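Local coordinates for protein amidase, hydantoinase/carbamoylase family (Burkholderia vietnamiensis, PDB 5I4M) that probably hydrolyses N-carbamoyl-L-amino acids as a two-zinc amidase of the peptidase M20 family, at residues N84-R89 with G162-V167; I239-Q244 with L261-V266. All blocks are in the same frame, centred on the assembly; numbering follows the deposited sequence.

Interaction 1 (N84-R89 with G162-V167)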
loop_
_atom_site.group_PDB
_atom_site.type_symbol
_atom_site.label_atom_id
_atom_site.label_comp_id
_atom_site.label_asym_id
_atom_site.label_seq_id
_atom_site.Cartn_x
_atom_site.Cartn_y
_atom_site.Cartn_z
ATOM N N ASN A 84 -28.687 10.266 4.092
ATOM C CA ASN A 84 -29.452 10.153 2.861
ATOM C C ASN A 84 -30.307 11.402 2.687
ATOM O O ASN A 84 -30.888 11.917 3.649
ATOM C CB ASN A 84 -30.352 8.912 2.876
ATOM C CG ASN A 84 -29.590 7.621 3.122
ATOM O OD1 ASN A 84 -28.553 7.371 2.515
ATOM N ND2 ASN A 84 -30.127 6.771 4.010
ATOM N N VAL A 85 -30.381 11.895 1.453
ATOM C CA VAL A 85 -31.051 13.162 1.149
ATOM C C VAL A 85 -32.309 12.854 0.350
ATOM O O VAL A 85 -32.230 12.242 -0.721
ATOM C CB VAL A 85 -30.138 14.108 0.357
ATOM C CG1 VAL A 85 -30.851 15.434 0.103
ATOM C CG2 VAL A 85 -28.806 14.300 1.065
ATOM N N PHE A 86 -33.462 13.319 0.841
ATOM C CA PHE A 86 -34.754 13.057 0.215
ATOM C C PHE A 86 -35.325 14.366 -0.314
ATOM O O PHE A 86 -35.654 15.268 0.460
ATOM C CB PHE A 86 -35.698 12.388 1.208
ATOM C CG PHE A 86 -35.159 11.087 1.740
ATOM C CD1 PHE A 86 -34.315 11.064 2.845
ATOM C CD2 PHE A 86 -35.465 9.893 1.109
ATOM C CE1 PHE A 86 -33.803 9.858 3.322
ATOM C CE2 PHE A 86 -34.951 8.687 1.574
ATOM C CZ PHE A 86 -34.127 8.668 2.678
ATOM N N MET A 87 -35.434 14.460 -1.632
ATOM C CA MET A 87 -35.954 15.640 -2.307
ATOM C C MET A 87 -37.332 15.285 -2.850
ATOM O O MET A 87 -37.453 14.469 -3.770
ATOM C CB MET A 87 -34.988 16.086 -3.402
ATOM C CG MET A 87 -33.642 16.550 -2.855
ATOM S SD MET A 87 -32.256 16.460 -4.017
ATOM C CE MET A 87 -31.767 14.735 -3.852
ATOM N N ARG A 88 -38.366 15.890 -2.271
ATOM C CA ARG A 88 -39.741 15.433 -2.430
ATOM C C ARG A 88 -40.564 16.429 -3.238
ATOM O O ARG A 88 -40.604 17.622 -2.914
ATOM C CB ARG A 88 -40.381 15.225 -1.057
ATOM C CG ARG A 88 -41.833 14.822 -1.064
ATOM C CD ARG A 88 -42.234 14.505 0.361
ATOM N NE ARG A 88 -43.666 14.275 0.523
ATOM C CZ ARG A 88 -44.224 13.077 0.672
ATOM N NH1 ARG A 88 -43.473 11.968 0.664
ATOM N NH2 ARG A 88 -45.542 12.993 0.830
ATOM N N ARG A 89 -41.237 15.933 -4.276
ATOM C CA ARG A 89 -42.218 16.709 -5.031
ATOM C C ARG A 89 -43.611 16.232 -4.635
ATOM O O ARG A 89 -43.973 15.081 -4.898
ATOM C CB ARG A 89 -41.998 16.558 -6.539
ATOM C CG ARG A 89 -42.949 17.411 -7.408
ATOM C CD ARG A 89 -42.748 17.099 -8.884
ATOM N NE ARG A 89 -43.419 18.035 -9.788
ATOM C CZ ARG A 89 -44.637 17.865 -10.290
ATOM N NH1 ARG A 89 -45.359 16.791 -9.965
ATOM N NH2 ARG A 89 -45.135 18.774 -11.117
ATOM N N GLY A 162 -28.898 0.065 3.072
ATOM C CA GLY A 162 -29.086 -1.106 3.922
ATOM C C GLY A 162 -29.701 -0.761 5.269
ATOM O O GLY A 162 -30.547 -1.493 5.780
ATOM N N VAL A 163 -29.273 0.345 5.875
ATOM C CA VAL A 163 -29.913 0.788 7.112
ATOM C C VAL A 163 -31.371 1.136 6.845
ATOM O O VAL A 163 -32.278 0.741 7.594
ATOM C CB VAL A 163 -29.170 1.992 7.716
ATOM C CG1 VAL A 163 -29.928 2.476 8.945
ATOM C CG2 VAL A 163 -27.732 1.639 8.067
ATOM N N PHE A 164 -31.611 1.891 5.769
ATOM C CA PHE A 164 -32.971 2.287 5.405
ATOM C C PHE A 164 -33.876 1.074 5.273
ATOM O O PHE A 164 -34.994 1.054 5.811
ATOM C CB PHE A 164 -32.945 3.084 4.092
ATOM C CG PHE A 164 -34.287 3.670 3.715
ATOM C CD1 PHE A 164 -35.247 2.891 3.076
ATOM C CD2 PHE A 164 -34.586 4.990 4.007
ATOM C CE1 PHE A 164 -36.491 3.418 2.740
ATOM C CE2 PHE A 164 -35.826 5.526 3.679
ATOM C CZ PHE A 164 -36.779 4.734 3.039
ATOM N N ALA A 165 -33.389 0.032 4.604
ATOM C CA ALA A 165 -34.175 -1.163 4.347
ATOM C C ALA A 165 -34.270 -2.101 5.544
ATOM O O ALA A 165 -34.940 -3.130 5.437
ATOM C CB ALA A 165 -33.591 -1.922 3.145
ATOM N N GLY A 166 -33.635 -1.790 6.672
ATOM C CA GLY A 166 -33.754 -2.656 7.831
ATOM C C GLY A 166 -32.776 -3.807 7.847
ATOM O O GLY A 166 -32.914 -4.716 8.678
ATOM N N VAL A 167 -31.795 -3.796 6.949
ATOM C CA VAL A 167 -30.807 -4.869 6.887
ATOM C C VAL A 167 -29.744 -4.693 7.965
ATOM O O VAL A 167 -29.303 -5.670 8.577
ATOM C CB VAL A 167 -30.186 -4.915 5.480
ATOM C CG1 VAL A 167 -29.017 -5.891 5.436
ATOM C CG2 VAL A 167 -31.259 -5.307 4.466
#

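Interaction 2 (I239-Q244 with L261-V266)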
loop_
_atom_site.group_PDB
_atom_site.type_symbol
_atom_site.label_atom_id
_atom_site.label_comp_id
_atom_site.label_asym_id
_atom_site.label_seq_id
_atom_site.Cartn_x
_atom_site.Cartn_y
_atom_site.Cartn_z
ATOM N N ILE A 239 -8.987 -9.785 4.903
ATOM C CA ILE A 239 -8.060 -10.807 5.375
ATOM C C ILE A 239 -6.774 -10.118 5.800
ATOM O O ILE A 239 -6.230 -9.301 5.050
ATOM C CB ILE A 239 -7.764 -11.858 4.289
ATOM C CG1 ILE A 239 -9.041 -12.607 3.918
ATOM C CG2 ILE A 239 -6.724 -12.854 4.795
ATOM C CD1 ILE A 239 -8.890 -13.525 2.710
ATOM N N THR A 240 -6.296 -10.432 6.999
ATOM C CA THR A 240 -4.953 -10.037 7.404
ATOM C C THR A 240 -4.144 -11.305 7.638
ATOM O O THR A 240 -4.558 -12.169 8.418
ATOM C CB THR A 240 -4.975 -9.166 8.665
ATOM O OG1 THR A 240 -5.674 -7.943 8.395
ATOM C CG2 THR A 240 -3.551 -8.836 9.106
ATOM N N PHE A 241 -3.027 -11.434 6.925
ATOM C CA PHE A 241 -2.019 -12.445 7.219
ATOM C C PHE A 241 -0.963 -11.829 8.125
ATOM O O PHE A 241 -0.486 -10.722 7.861
ATOM C CB PHE A 241 -1.323 -12.930 5.945
ATOM C CG PHE A 241 -2.070 -13.978 5.177
ATOM C CD1 PHE A 241 -2.818 -14.941 5.823
ATOM C CD2 PHE A 241 -1.974 -14.019 3.797
ATOM C CE1 PHE A 241 -3.487 -15.925 5.096
ATOM C CE2 PHE A 241 -2.635 -14.989 3.070
ATOM C CZ PHE A 241 -3.396 -15.945 3.726
ATOM N N THR A 242 -0.565 -12.557 9.162
ATOM C CA THR A 242 0.557 -12.139 9.995
ATOM C C THR A 242 1.650 -13.196 9.927
ATOM O O THR A 242 1.402 -14.374 10.214
ATOM C CB THR A 242 0.120 -11.902 11.437
ATOM O OG1 THR A 242 -0.939 -10.931 11.461
ATOM C CG2 THR A 242 1.304 -11.374 12.249
ATOM N N GLY A 243 2.847 -12.779 9.517
ATOM C CA GLY A 243 4.018 -13.633 9.560
ATOM C C GLY A 243 5.048 -13.037 10.495
ATOM O O GLY A 243 4.726 -12.686 11.630
ATOM N N GLN A 244 6.284 -12.885 10.040
ATOM C CA GLN A 244 7.301 -12.262 10.876
ATOM C C GLN A 244 8.212 -11.422 10.000
ATOM O O GLN A 244 8.877 -11.962 9.115
ATOM C CB GLN A 244 8.117 -13.309 11.640
ATOM C CG GLN A 244 9.235 -12.697 12.470
ATOM C CD GLN A 244 9.972 -13.718 13.321
ATOM O OE1 GLN A 244 10.489 -14.712 12.816
ATOM N NE2 GLN A 244 10.024 -13.469 14.623
ATOM N N LEU A 261 4.081 -13.030 0.474
ATOM C CA LEU A 261 4.046 -14.266 -0.296
ATOM C C LEU A 261 2.694 -14.944 -0.143
ATOM O O LEU A 261 2.095 -15.389 -1.131
ATOM C CB LEU A 261 5.171 -15.193 0.155
ATOM C CG LEU A 261 5.328 -16.508 -0.617
ATOM C CD1 LEU A 261 5.700 -16.240 -2.084
ATOM C CD2 LEU A 261 6.345 -17.395 0.054
ATOM N N GLY A 262 2.189 -15.004 1.092
ATOM C CA GLY A 262 0.869 -15.580 1.320
ATOM C C GLY A 262 -0.227 -14.787 0.637
ATOM O O GLY A 262 -1.057 -15.346 -0.088
ATOM N N ALA A 263 -0.244 -13.470 0.858
ATOM C CA ALA A 263 -1.278 -12.639 0.249
ATOM C C ALA A 263 -1.253 -12.754 -1.268
ATOM O O ALA A 263 -2.306 -12.843 -1.912
ATOM C CB ALA A 263 -1.103 -11.182 0.679
ATOM N N SER A 264 -0.057 -12.747 -1.859
ATOM C CA SER A 264 0.060 -12.868 -3.308
ATOM C C SER A 264 -0.496 -14.196 -3.802
ATOM O O SER A 264 -1.121 -14.266 -4.870
ATOM C CB SER A 264 1.525 -12.720 -3.726
ATOM O OG SER A 264 1.960 -11.398 -3.476
ATOM N N ARG A 265 -0.267 -15.268 -3.050
ATOM C CA ARG A 265 -0.839 -16.541 -3.466
ATOM C C ARG A 265 -2.358 -16.512 -3.392
ATOM O O ARG A 265 -3.027 -17.181 -4.190
ATOM C CB ARG A 265 -0.257 -17.671 -2.622
ATOM C CG ARG A 265 1.159 -17.981 -3.062
ATOM C CD ARG A 265 1.844 -19.030 -2.191
ATOM N NE ARG A 265 3.196 -19.268 -2.684
ATOM C CZ ARG A 265 4.140 -19.908 -2.003
ATOM N NH1 ARG A 265 3.878 -20.380 -0.786
ATOM N NH2 ARG A 265 5.345 -20.067 -2.536
ATOM N N VAL A 266 -2.922 -15.735 -2.463
ATOM C CA VAL A 266 -4.379 -15.637 -2.396
ATOM C C VAL A 266 -4.912 -14.787 -3.543
ATOM O O VAL A 266 -6.000 -15.053 -4.063
ATOM C CB VAL A 266 -4.835 -15.095 -1.029
ATOM C CG1 VAL A 266 -6.359 -14.958 -0.988
ATOM C CG2 VAL A 266 -4.371 -16.035 0.095
#

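Interaction 1 (N84-R89 with G162-V167)
Phe86 and Phe164 join an extended backbone to the end of a helix. Residues 85-89 form a beta strand, whereas the helix that carries Phe164 stops just beyond it in a Schellman motif: Gly166 takes a positive phi of 85°, Gly166 N bonds back to Val163 O, and Val167 N reaches Gly162 O at 2.9 Å. Glycine suits this turn, because a CB there would be jammed against the preceding carbonyl oxygen.

The close contact is a pair of aromatic rings. Phe86 CZ lies 3.7 Å from Phe164 CE2, and Phe164 CD2 is also near that CZ. The ring planes are inclined by 32° and their centroids stand 5.9 Å apart, an oblique meeting in which one corner of each ring does the touching. With CG anti to the backbone N (chi1 -174°), Phe164 extends from the helix toward the strand; Phe86, its CG anti to the carbonyl carbon, points toward the helix end. Two buried, uncharged aromatic rings suit this place, since the flat side chains can reach from strand and helix to meet each other.

Phe86 also has a cation-pi partner in Arg202, and Trp146 meets Phe164 edge-to-face. Strand 85-89 runs antiparallel to both strand 76-79 and strand 141-145, while Val85 and Met87 pack on helix 57-72; Phe86 thus links this part of the sheet to the end of helix 159-164.

Interaction 2 (I239-Q244 with L261-V266)
The phenyl ring of Phe241 presents its edge to helix 261-266. Ala263 CA lies in the ring plane at that edge, and Ala263 N and Val266 CG2 are also found there, near the plane. Gly262 C approaches obliquely, 3.4 Å from Phe241 CE2. A second flat group, the guanidinium of Arg265, has Leu261 CG 3.9 Å above one face and over its centre, so an aliphatic carbon one helical turn earlier lies against that face.

The phenylalanine spans the distance between strand and helix. Its CG is anti to the carbonyl carbon (chi1 -82°), and the ring carries CD2 to 3.5 Å from Ala263 N and CE2 to 3.6 Å from Val266 CG2. That methyl also touches CZ, so the ring rests on helix backbone at Gly262 and Ala263 and on a methyl of Val266. Gly262 suits the position because a CB would point at the ring and come tightly against Phe241 CD2; Ala263 adds just one methyl, 4.3 Å from CD2. Branched Val266 offers its CG2 methyl to the ring edge.

The N-to-C directions of strand 239-242 and helix 261-266 differ by 144°, so the two run roughly antiparallel, with axes 9.0 Å apart; this is helix-on-sheet packing within the M20 dimerisation domain. The strand is bonded through its backbone to strands 297-310 and 337-350, and the ring of Phe241 is further packed by Ala331 of helix 313-334 and by Leu336.

The helix also faces the second subunit. Arg265, whose long side chain leads away from the strand, forms a salt bridge through NE with Asp268 OD1 of that subunit, while Ser264 packs on Val267 of the same neighbouring chain.

Interaction 1 closes before interaction 2 opens along the chain, and their centres lie 39 Å apart, with nearest atoms about 20 Å apart and no touch. Interaction 1 sits nearer the centre of the chain, its Phe164 side chain about 12 Å from that of Glu149, a residue of the 3-phosphoglycerate binding site. Interaction 2 belongs to the dimerisation region, away from the annotated sites, and its helix 259-276 meets the second subunit. A succession of strand pairings, 225-242 with 390-395, then 206-212, 99-103, 141-145 and 85-89, relates the two strands. One contact packs a helix end against a strand in the part of the subunit with the metal sites; the other packs a helix on a strand in the dimerisation region.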